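Endo-1,4-beta-xylanase (Uncultured bacterium, PDB 7AX7) removes acetyl groups from acetylated xylan with a cobalt ion, as the carbohydrate esterase family 4 domain of a multidomain xylanase. Local coordinates at residues 59-69 with 80-88; 15-26 with 48-57. All coordinates share one frame; numbering follows the deposited sequence.

How the interactions relate
Two neighbouring pieces of the NodB-type deacetylase fold are described, their centres about 19 Å apart. They come in series along the chain: interaction 2 pairs helix 16-28 with helix 46-54, and interaction 1 then sets strand 58-61 and the loop after it against helix 74-92. Helix 46-54 leads through a short turn into strand 58-61, which lies parallel to strand 33-36 in the central sheet. The two contacts meet there: Leu59 CD2 lies 3.4 Å from Gln52 OE1, and Leu59 also packs on Met49 and Val53. Interaction 1 carries two of the cobalt ligands, whereas interaction 2 joins helices beside the same sheet.

Interaction 1: residues 59-69 with 80-88. With CO (cobalt (II) ion), chain B.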
loop_
_atom_site.group_PDB
_atom_site.type_symbol
_atom_site.label_atom_id
_atom_site.label_comp_id
_atom_site.label_asym_id
_atom_site.label_seq_id
_atom_site.Cartn_x
_atom_site.Cartn_y
_atom_site.Cartn_z
ATOM N N LEU A 59 8.187 0.211 -0.447
ATOM C CA LEU A 59 7.756 0.933 0.741
ATOM C C LEU A 59 7.276 2.335 0.347
ATOM O O LEU A 59 7.960 3.052 -0.396
ATOM C CB LEU A 59 8.885 1.001 1.774
ATOM C CG LEU A 59 9.521 -0.332 2.209
ATOM C CD1 LEU A 59 10.563 -0.109 3.306
ATOM C CD2 LEU A 59 8.467 -1.336 2.675
ATOM N N ALA A 60 6.101 2.717 0.846
ATOM C CA ALA A 60 5.446 3.982 0.519
ATOM C C ALA A 60 4.936 4.634 1.810
ATOM O O ALA A 60 5.027 4.067 2.900
ATOM C CB ALA A 60 4.299 3.762 -0.488
ATOM N N SER A 61 4.386 5.834 1.684
ATOM C CA SER A 61 4.045 6.670 2.830
ATOM C C SER A 61 2.556 6.581 3.150
ATOM O O SER A 61 1.713 6.705 2.254
ATOM C CB SER A 61 4.428 8.122 2.553
ATOM O OG SER A 61 4.019 8.958 3.623
ATOM N N HIS A 62 2.234 6.365 4.427
ATOM C CA HIS A 62 0.862 6.449 4.920
ATOM C C HIS A 62 0.735 7.516 6.019
ATOM O O HIS A 62 -0.125 7.417 6.900
ATOM C CB HIS A 62 0.402 5.075 5.417
ATOM C CG HIS A 62 -1.087 4.895 5.448
ATOM N ND1 HIS A 62 -1.943 5.562 4.599
ATOM C CD2 HIS A 62 -1.870 4.096 6.215
ATOM C CE1 HIS A 62 -3.188 5.192 4.845
ATOM N NE2 HIS A 62 -3.171 4.302 5.821
ATOM N N SER A 63 1.602 8.535 5.974
ATOM C CA SER A 63 1.731 9.604 6.973
ATOM C C SER A 63 2.536 9.144 8.189
ATOM O O SER A 63 2.954 7.983 8.256
ATOM C CB SER A 63 0.357 10.138 7.413
ATOM O OG SER A 63 -0.203 9.368 8.469
ATOM N N TYR A 64 2.780 10.052 9.146
ATOM C CA TYR A 64 3.555 9.699 10.334
ATOM C C TYR A 64 2.683 9.235 11.507
ATOM O O TYR A 64 3.013 8.236 12.154
ATOM C CB TYR A 64 4.439 10.876 10.777
ATOM C CG TYR A 64 5.530 10.410 11.716
ATOM C CD1 TYR A 64 6.704 9.861 11.218
ATOM C CD2 TYR A 64 5.364 10.459 13.093
ATOM C CE1 TYR A 64 7.693 9.401 12.056
ATOM C CE2 TYR A 64 6.351 10.000 13.948
ATOM C CZ TYR A 64 7.516 9.468 13.419
ATOM O OH TYR A 64 8.517 9.004 14.249
ATOM N N THR A 65 1.573 9.927 11.799
ATOM C CA THR A 65 0.724 9.603 12.944
ATOM C C THR A 65 -0.608 8.974 12.551
ATOM O O THR A 65 -1.391 8.616 13.436
ATOM C CB THR A 65 0.443 10.854 13.799
ATOM O OG1 THR A 65 -0.259 11.823 13.012
ATOM C CG2 THR A 65 1.724 11.461 14.331
ATOM N N HIS A 66 -0.894 8.850 11.258
ATOM C CA HIS A 66 -2.128 8.229 10.784
ATOM C C HIS A 66 -3.365 8.908 11.380
ATOM O O HIS A 66 -4.272 8.258 11.903
ATOM C CB HIS A 66 -2.134 6.723 11.079
ATOM C CG HIS A 66 -3.128 5.958 10.262
ATOM N ND1 HIS A 66 -4.413 5.707 10.693
ATOM C CD2 HIS A 66 -3.035 5.421 9.023
ATOM C CE1 HIS A 66 -5.062 5.031 9.763
ATOM N NE2 HIS A 66 -4.248 4.847 8.739
ATOM N N GLN A 67 -3.399 10.228 11.308
ATOM C CA GLN A 67 -4.599 10.967 11.670
ATOM C C GLN A 67 -5.301 11.444 10.405
ATOM O O GLN A 67 -4.752 11.378 9.302
ATOM C CB GLN A 67 -4.266 12.147 12.586
ATOM C CG GLN A 67 -3.677 11.722 13.930
ATOM C CD GLN A 67 -3.247 12.912 14.780
ATOM O OE1 GLN A 67 -3.925 13.271 15.743
ATOM N NE2 GLN A 67 -2.123 13.533 14.419
ATOM N N ASP A 68 -6.542 11.906 10.575
ATOM C CA ASP A 68 -7.291 12.512 9.480
ATOM C C ASP A 68 -6.621 13.828 9.108
ATOM O O ASP A 68 -6.707 14.814 9.848
ATOM C CB ASP A 68 -8.746 12.728 9.886
ATOM C CG ASP A 68 -9.603 13.253 8.744
ATOM O OD1 ASP A 68 -9.059 13.871 7.813
ATOM O OD2 ASP A 68 -10.828 13.050 8.778
ATOM N N MET A 69 -5.938 13.845 7.971
ATOM C CA MET A 69 -5.118 14.998 7.621
ATOM C C MET A 69 -5.925 16.134 6.998
ATOM O O MET A 69 -5.355 17.197 6.719
ATOM C CB MET A 69 -3.974 14.549 6.697
ATOM C CG MET A 69 -3.101 13.443 7.332
ATOM S SD MET A 69 -1.780 12.750 6.304
ATOM C CE MET A 69 -0.676 14.147 6.095
ATOM N N GLU A 80 4.642 15.745 8.676
ATOM C CA GLU A 80 4.282 14.329 8.650
ATOM C C GLU A 80 4.922 13.620 7.455
ATOM O O GLU A 80 5.517 12.548 7.599
ATOM C CB GLU A 80 2.761 14.169 8.624
ATOM C CG GLU A 80 2.070 14.557 9.931
ATOM C CD GLU A 80 1.483 13.370 10.677
ATOM O OE1 GLU A 80 1.332 12.282 10.082
ATOM O OE2 GLU A 80 1.159 13.532 11.867
ATOM N N MET A 81 4.824 14.217 6.266
ATOM C CA MET A 81 5.376 13.582 5.070
ATOM C C MET A 81 6.900 13.486 5.141
ATOM O O MET A 81 7.481 12.412 4.921
ATOM C CB MET A 81 4.938 14.353 3.826
ATOM C CG MET A 81 3.422 14.457 3.668
ATOM S SD MET A 81 2.625 12.841 3.602
ATOM C CE MET A 81 3.411 12.223 2.095
ATOM N N GLU A 82 7.568 14.597 5.450
ATOM C CA GLU A 82 9.029 14.581 5.518
ATOM C C GLU A 82 9.535 13.583 6.557
ATOM O O GLU A 82 10.478 12.830 6.297
ATOM C CB GLU A 82 9.550 15.985 5.819
ATOM C CG GLU A 82 9.232 16.969 4.707
ATOM C CD GLU A 82 9.416 18.421 5.113
ATOM O OE1 GLU A 82 10.094 18.679 6.133
ATOM O OE2 GLU A 82 8.871 19.299 4.403
ATOM N N TRP A 83 8.934 13.572 7.745
ATOM C CA TRP A 83 9.391 12.645 8.773
ATOM C C TRP A 83 9.160 11.195 8.369
ATOM O O TRP A 83 9.955 10.324 8.732
ATOM C CB TRP A 83 8.690 12.935 10.093
ATOM C CG TRP A 83 8.997 14.289 10.627
ATOM C CD1 TRP A 83 10.121 15.030 10.393
ATOM C CD2 TRP A 83 8.150 15.091 11.456
ATOM N NE1 TRP A 83 10.034 16.236 11.041
ATOM C CE2 TRP A 83 8.834 16.305 11.700
ATOM C CE3 TRP A 83 6.878 14.902 12.020
ATOM C CZ2 TRP A 83 8.289 17.330 12.478
ATOM C CZ3 TRP A 83 6.337 15.924 12.800
ATOM C CH2 TRP A 83 7.046 17.119 13.022
ATOM N N THR A 84 8.084 10.909 7.627
ATOM C CA THR A 84 7.841 9.531 7.215
ATOM C C THR A 84 8.849 9.093 6.160
ATOM O O THR A 84 9.418 7.998 6.250
ATOM C CB THR A 84 6.409 9.376 6.697
ATOM O OG1 THR A 84 5.492 9.679 7.754
ATOM C CG2 THR A 84 6.166 7.939 6.209
ATOM N N SER A 85 9.072 9.933 5.142
ATOM C CA SER A 85 10.033 9.599 4.098
ATOM C C SER A 85 11.446 9.469 4.657
ATOM O O SER A 85 12.187 8.558 4.279
ATOM C CB SER A 85 10.000 10.654 2.998
ATOM O OG SER A 85 8.795 10.577 2.268
ATOM N N SER A 86 11.851 10.383 5.542
ATOM C CA SER A 86 13.217 10.300 6.053
ATOM C C SER A 86 13.385 9.129 7.022
ATOM O O SER A 86 14.464 8.525 7.073
ATOM C CB SER A 86 13.630 11.631 6.693
ATOM O OG SER A 86 12.736 12.022 7.704
ATOM N N ALA A 87 12.336 8.771 7.773
ATOM C CA ALA A 87 12.409 7.562 8.598
ATOM C C ALA A 87 12.632 6.315 7.741
ATOM O O ALA A 87 13.421 5.434 8.100
ATOM C CB ALA A 87 11.139 7.408 9.438
ATOM N N ILE A 88 11.942 6.223 6.606
ATOM C CA ILE A 88 12.093 5.064 5.733
ATOM C C ILE A 88 13.447 5.088 5.027
ATOM O O ILE A 88 14.115 4.051 4.898
ATOM C CB ILE A 88 10.927 5.010 4.735
ATOM C CG1 ILE A 88 9.620 4.723 5.477
ATOM C CG2 ILE A 88 11.198 3.972 3.660
ATOM C CD1 ILE A 88 8.377 4.937 4.631
HETATM CO CO CO B . -4.690 3.405 7.199
HETATM O O HOH W 1 6.145 10.497 3.445
HETATM O O HOH W 2 -1.513 11.981 9.878
#
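Glu80 lays its carboxylate against the turn Tyr64-Thr65, where OE1 takes two backbone N-H groups and OE2 one hydroxyl. Tyr64 N reaches Glu80 OE1 at 2.8 Å from above the carboxylate plane, a clearly bent bond. Thr65 N comes to Glu80 OE1 at 2.9 Å, on the syn side but tilted out of the carboxylate plane, and much straighter at 164°. Both donors approach from one face of the carboxylate. Thr65 OG1 donates to Glu80 OE2 at 2.5 Å, a separation shorter than usual and to be read with caution, and itself accepts from Gln67 NE2. A bend at chi2 (-111°) brings the carboxylate of Glu80 round to this turn, and the two backbone N-H bonds to OE1 help to hold it there. Its negative charge is probably eased by the converging donors.

One helical turn on, Thr84 OG1 donates to Glu80 O and lies near the plane of the Tyr64 ring, at its edge, while Tyr64 CD1 rests 3.8 Å from Trp83 CB. Deeper in, Ser61 OG comes within 3.5 Å of Thr84 CG2 and holds a water that donates to Met81 O.

The turn so pinned lies between two cobalt ligands: NE2 of His62 and NE2 of His66 each bind the ion at 2.2 Å, and Asp12 completes the protein ligands, the Asp-His-His set of this deacetylase family. Ser63 OG, accepting from His66 N in an ST motif, is a further link within the loop. This bonding is consistent with a second-shell role for Glu80, which holds the backbone between the two histidines. Behind it, strand 59-61 runs at 165° to helix 80-88, nearly antiparallel, with Ile88 facing Leu59; Leu59 also packs on helix 46-54, and Ala60 hydrogen-bonds to strand 33-36.

Interaction 2: residues 15-26 with 48-57; sequences SSTTSDVLDILE and IMQRQVRMGC
A nearly parallel helix pair beside the central sheet of the NodB fold makes this contact: the axes of helices 16-26 and 48-54 cross at 23° and approach to 10.4 Å. Arg51 is a knob seated among Ser19, Leu22, Asp23 and Glu26. Its extended chain, leaving with CG opposite the backbone N (chi1 -177°), runs alongside Leu22, the two side chains pointing opposite ways, and carries the guanidinium over Leu22 CB, which sits 3.6 Å above the centre of one face.

The NH1/NH2 edge of the guanidinium meets two acids. NH1 and NH2 of Arg51 both donate end-on to Asp23 OD1, the NH2 bond of 2.7 Å using the anti lone pair; the carboxylate is turned 42° from the guanidinium. NH2 also reaches Glu26 OE1 at 3.0 Å, closing a salt-bridge network. Replacing Arg51 by alanine removes the cation that both carboxylates share and would probably leave Asp23 and Glu26 without that mate and Leu22 CB without its cover.

Apolar contacts line the rest. Leu22 CD2 meets Met55 CE at 3.9 Å and Gln52 CG at the same distance, and Leu25 CD1 approaches Cys57 SG where the chain leaves helix 48-54 through a Schellman motif at Gly56. At the N-terminus of helix 16-26, Ser15 and Thr18 form a capping box, Ser15 N donating to Thr18 OG1 and the return bond to Ser15 OG being weak; both hydroxyls also bond to Asp154. There Ile48 packs tightly, its CG2 only 3.5 Å from Thr18 CG2.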
loop_
_atom_site.group_PDB
_atom_site.type_symbol
_atom_site.label_atom_id
_atom_site.label_comp_id
_atom_site.label_asym_id
_atom_site.label_seq_id
_atom_site.Cartn_x
_atom_site.Cartn_y
_atom_site.Cartn_z
ATOM N N SER A 15 3.784 -4.256 11.119
ATOM C CA SER A 15 3.372 -4.898 12.355
ATOM C C SER A 15 3.854 -6.340 12.309
ATOM O O SER A 15 4.370 -6.814 11.290
ATOM C CB SER A 15 1.852 -4.849 12.544
ATOM O OG SER A 15 1.203 -5.708 11.621
ATOM N N SER A 16 3.676 -7.051 13.424
ATOM C CA SER A 16 4.038 -8.462 13.422
ATOM C C SER A 16 3.198 -9.226 12.407
ATOM O O SER A 16 3.667 -10.209 11.827
ATOM C CB SER A 16 3.885 -9.055 14.827
ATOM O OG SER A 16 2.520 -9.244 15.148
ATOM N N THR A 17 1.969 -8.769 12.154
ATOM C CA THR A 17 1.156 -9.399 11.124
ATOM C C THR A 17 1.825 -9.289 9.761
ATOM O O THR A 17 1.738 -10.214 8.940
ATOM C CB THR A 17 -0.238 -8.773 11.100
ATOM O OG1 THR A 17 -0.867 -8.961 12.378
ATOM C CG2 THR A 17 -1.092 -9.404 10.006
ATOM N N THR A 18 2.500 -8.163 9.506
ATOM C CA THR A 18 3.253 -8.000 8.264
ATOM C C THR A 18 4.104 -9.227 7.954
ATOM O O THR A 18 4.181 -9.661 6.800
ATOM C CB THR A 18 4.149 -6.762 8.338
ATOM O OG1 THR A 18 3.358 -5.592 8.584
ATOM C CG2 THR A 18 4.927 -6.595 7.023
ATOM N N SER A 19 4.778 -9.781 8.969
ATOM C CA SER A 19 5.661 -10.920 8.730
ATOM C C SER A 19 4.895 -12.104 8.159
ATOM O O SER A 19 5.430 -12.861 7.340
ATOM C CB SER A 19 6.374 -11.316 10.022
ATOM O OG SER A 19 7.206 -10.263 10.460
ATOM N N ASP A 20 3.645 -12.290 8.589
ATOM C CA ASP A 20 2.829 -13.368 8.040
ATOM C C ASP A 20 2.429 -13.072 6.601
ATOM O O ASP A 20 2.348 -13.987 5.771
ATOM C CB ASP A 20 1.587 -13.583 8.908
ATOM C CG ASP A 20 1.931 -13.992 10.335
ATOM O OD1 ASP A 20 2.802 -14.869 10.524
ATOM O OD2 ASP A 20 1.329 -13.431 11.267
ATOM N N VAL A 21 2.151 -11.799 6.295
ATOM C CA VAL A 21 1.882 -11.426 4.913
ATOM C C VAL A 21 3.102 -11.736 4.055
ATOM O O VAL A 21 2.987 -12.329 2.972
ATOM C CB VAL A 21 1.469 -9.940 4.830
ATOM C CG1 VAL A 21 1.368 -9.472 3.375
ATOM C CG2 VAL A 21 0.138 -9.705 5.561
ATOM N N LEU A 22 4.295 -11.386 4.550
ATOM C CA LEU A 22 5.521 -11.607 3.787
ATOM C C LEU A 22 5.769 -13.091 3.539
ATOM O O LEU A 22 6.186 -13.483 2.441
ATOM C CB LEU A 22 6.708 -10.990 4.526
ATOM C CG LEU A 22 6.730 -9.462 4.635
ATOM C CD1 LEU A 22 7.891 -9.064 5.516
ATOM C CD2 LEU A 22 6.825 -8.799 3.244
ATOM N N ASP A 23 5.564 -13.922 4.565
ATOM C CA ASP A 23 5.707 -15.364 4.392
ATOM C C ASP A 23 4.909 -15.843 3.192
ATOM O O ASP A 23 5.398 -16.642 2.386
ATOM C CB ASP A 23 5.249 -16.100 5.652
ATOM C CG ASP A 23 6.201 -15.921 6.824
ATOM O OD1 ASP A 23 7.341 -15.446 6.619
ATOM O OD2 ASP A 23 5.794 -16.258 7.955
ATOM N N ILE A 24 3.679 -15.340 3.050
ATOM C CA ILE A 24 2.809 -15.768 1.959
ATOM C C ILE A 24 3.293 -15.192 0.628
ATOM O O ILE A 24 3.375 -15.900 -0.383
ATOM C CB ILE A 24 1.355 -15.366 2.264
ATOM C CG1 ILE A 24 0.817 -16.184 3.446
ATOM C CG2 ILE A 24 0.474 -15.488 1.019
ATOM C CD1 ILE A 24 -0.410 -15.545 4.122
ATOM N N LEU A 25 3.605 -13.895 0.603
ATOM C CA LEU A 25 4.142 -13.298 -0.613
ATOM C C LEU A 25 5.394 -14.030 -1.074
ATOM O O LEU A 25 5.559 -14.302 -2.268
ATOM C CB LEU A 25 4.435 -11.812 -0.393
ATOM C CG LEU A 25 3.255 -10.887 -0.046
ATOM C CD1 LEU A 25 3.762 -9.473 0.174
ATOM C CD2 LEU A 25 2.174 -10.910 -1.140
ATOM N N GLU A 26 6.284 -14.372 -0.142
ATOM C CA GLU A 26 7.497 -15.094 -0.521
ATOM C C GLU A 26 7.162 -16.468 -1.085
ATOM O O GLU A 26 7.758 -16.902 -2.081
ATOM C CB GLU A 26 8.431 -15.226 0.682
ATOM C CG GLU A 26 9.740 -15.961 0.399
ATOM C CD GLU A 26 10.652 -16.009 1.625
ATOM O OE1 GLU A 26 10.125 -15.983 2.760
ATOM O OE2 GLU A 26 11.892 -16.069 1.456
ATOM N N ILE A 48 11.595 -6.346 9.941
ATOM C CA ILE A 48 10.508 -6.553 8.985
ATOM C C ILE A 48 10.712 -5.674 7.756
ATOM O O ILE A 48 10.601 -6.134 6.613
ATOM C CB ILE A 48 9.151 -6.284 9.663
ATOM C CG1 ILE A 48 8.857 -7.353 10.720
ATOM C CG2 ILE A 48 8.004 -6.169 8.630
ATOM C CD1 ILE A 48 7.722 -6.953 11.685
ATOM N N MET A 49 11.035 -4.394 7.975
ATOM C CA MET A 49 11.300 -3.498 6.852
ATOM C C MET A 49 12.521 -3.953 6.052
ATOM O O MET A 49 12.538 -3.846 4.821
ATOM C CB MET A 49 11.481 -2.067 7.360
ATOM C CG MET A 49 10.261 -1.540 8.128
ATOM S SD MET A 49 10.449 0.141 8.753
ATOM C CE MET A 49 10.908 1.023 7.254
ATOM N N GLN A 50 13.559 -4.455 6.731
ATOM C CA GLN A 50 14.706 -4.981 5.998
ATOM C C GLN A 50 14.287 -6.134 5.092
ATOM O O GLN A 50 14.713 -6.210 3.932
ATOM C CB GLN A 50 15.796 -5.439 6.966
ATOM C CG GLN A 50 16.502 -4.320 7.730
ATOM C CD GLN A 50 17.521 -4.870 8.713
ATOM O OE1 GLN A 50 17.203 -5.731 9.533
ATOM N NE2 GLN A 50 18.756 -4.386 8.622
ATOM N N ARG A 51 13.448 -7.037 5.608
ATOM C CA ARG A 51 12.965 -8.156 4.806
ATOM C C ARG A 51 12.074 -7.676 3.658
ATOM O O ARG A 51 12.140 -8.216 2.549
ATOM C CB ARG A 51 12.218 -9.150 5.699
ATOM C CG ARG A 51 11.733 -10.405 4.979
ATOM C CD ARG A 51 10.899 -11.316 5.887
ATOM N NE ARG A 51 10.343 -12.450 5.145
ATOM C CZ ARG A 51 9.359 -13.229 5.580
ATOM N NH1 ARG A 51 8.795 -13.006 6.763
ATOM N NH2 ARG A 51 8.919 -14.224 4.819
ATOM N N GLN A 52 11.241 -6.660 3.896
ATOM C CA GLN A 52 10.461 -6.090 2.800
ATOM C C GLN A 52 11.376 -5.641 1.663
ATOM O O GLN A 52 11.119 -5.935 0.487
ATOM C CB GLN A 52 9.596 -4.925 3.308
ATOM C CG GLN A 52 8.404 -5.356 4.170
ATOM C CD GLN A 52 7.731 -4.185 4.891
ATOM O OE1 GLN A 52 8.399 -3.323 5.457
ATOM N NE2 GLN A 52 6.406 -4.162 4.871
ATOM N N VAL A 53 12.462 -4.934 1.994
ATOM C CA VAL A 53 13.373 -4.484 0.947
ATOM C C VAL A 53 14.068 -5.678 0.285
ATOM O O VAL A 53 14.208 -5.726 -0.943
ATOM C CB VAL A 53 14.376 -3.457 1.513
ATOM C CG1 VAL A 53 15.465 -3.159 0.494
ATOM C CG2 VAL A 53 13.647 -2.157 1.918
ATOM N N ARG A 54 14.486 -6.674 1.075
ATOM C CA ARG A 54 15.131 -7.850 0.482
ATOM C C ARG A 54 14.236 -8.516 -0.551
ATOM O O ARG A 54 14.714 -8.965 -1.598
ATOM C CB ARG A 54 15.522 -8.869 1.556
ATOM C CG ARG A 54 16.758 -8.463 2.369
ATOM C CD ARG A 54 17.417 -9.672 3.055
ATOM N NE ARG A 54 16.507 -10.460 3.894
ATOM C CZ ARG A 54 16.134 -10.129 5.128
ATOM N NH1 ARG A 54 16.563 -9.007 5.690
ATOM N NH2 ARG A 54 15.320 -10.922 5.805
ATOM N N MET A 55 12.940 -8.601 -0.271
ATOM C CA MET A 55 11.990 -9.245 -1.167
ATOM C C MET A 55 11.539 -8.340 -2.308
ATOM O O MET A 55 10.651 -8.730 -3.076
ATOM C CB MET A 55 10.768 -9.717 -0.375
ATOM C CG MET A 55 11.053 -10.883 0.545
ATOM S SD MET A 55 9.708 -11.217 1.690
ATOM C CE MET A 55 8.257 -11.263 0.606
ATOM N N GLY A 56 12.102 -7.144 -2.430
ATOM C CA GLY A 56 11.676 -6.258 -3.494
ATOM C C GLY A 56 10.271 -5.724 -3.344
ATOM O O GLY A 56 9.661 -5.328 -4.341
ATOM N N CYS A 57 9.721 -5.727 -2.132
ATOM C CA CYS A 57 8.447 -5.067 -1.894
ATOM C C CYS A 57 8.698 -3.580 -1.744
ATOM O O CYS A 57 9.693 -3.167 -1.149
ATOM C CB CYS A 57 7.755 -5.618 -0.648
ATOM S SG CYS A 57 7.236 -7.359 -0.787
HETATM O O HOH W 3 9.350 -10.797 8.822
HETATM O O HOH W 4 12.499 -13.551 3.121
#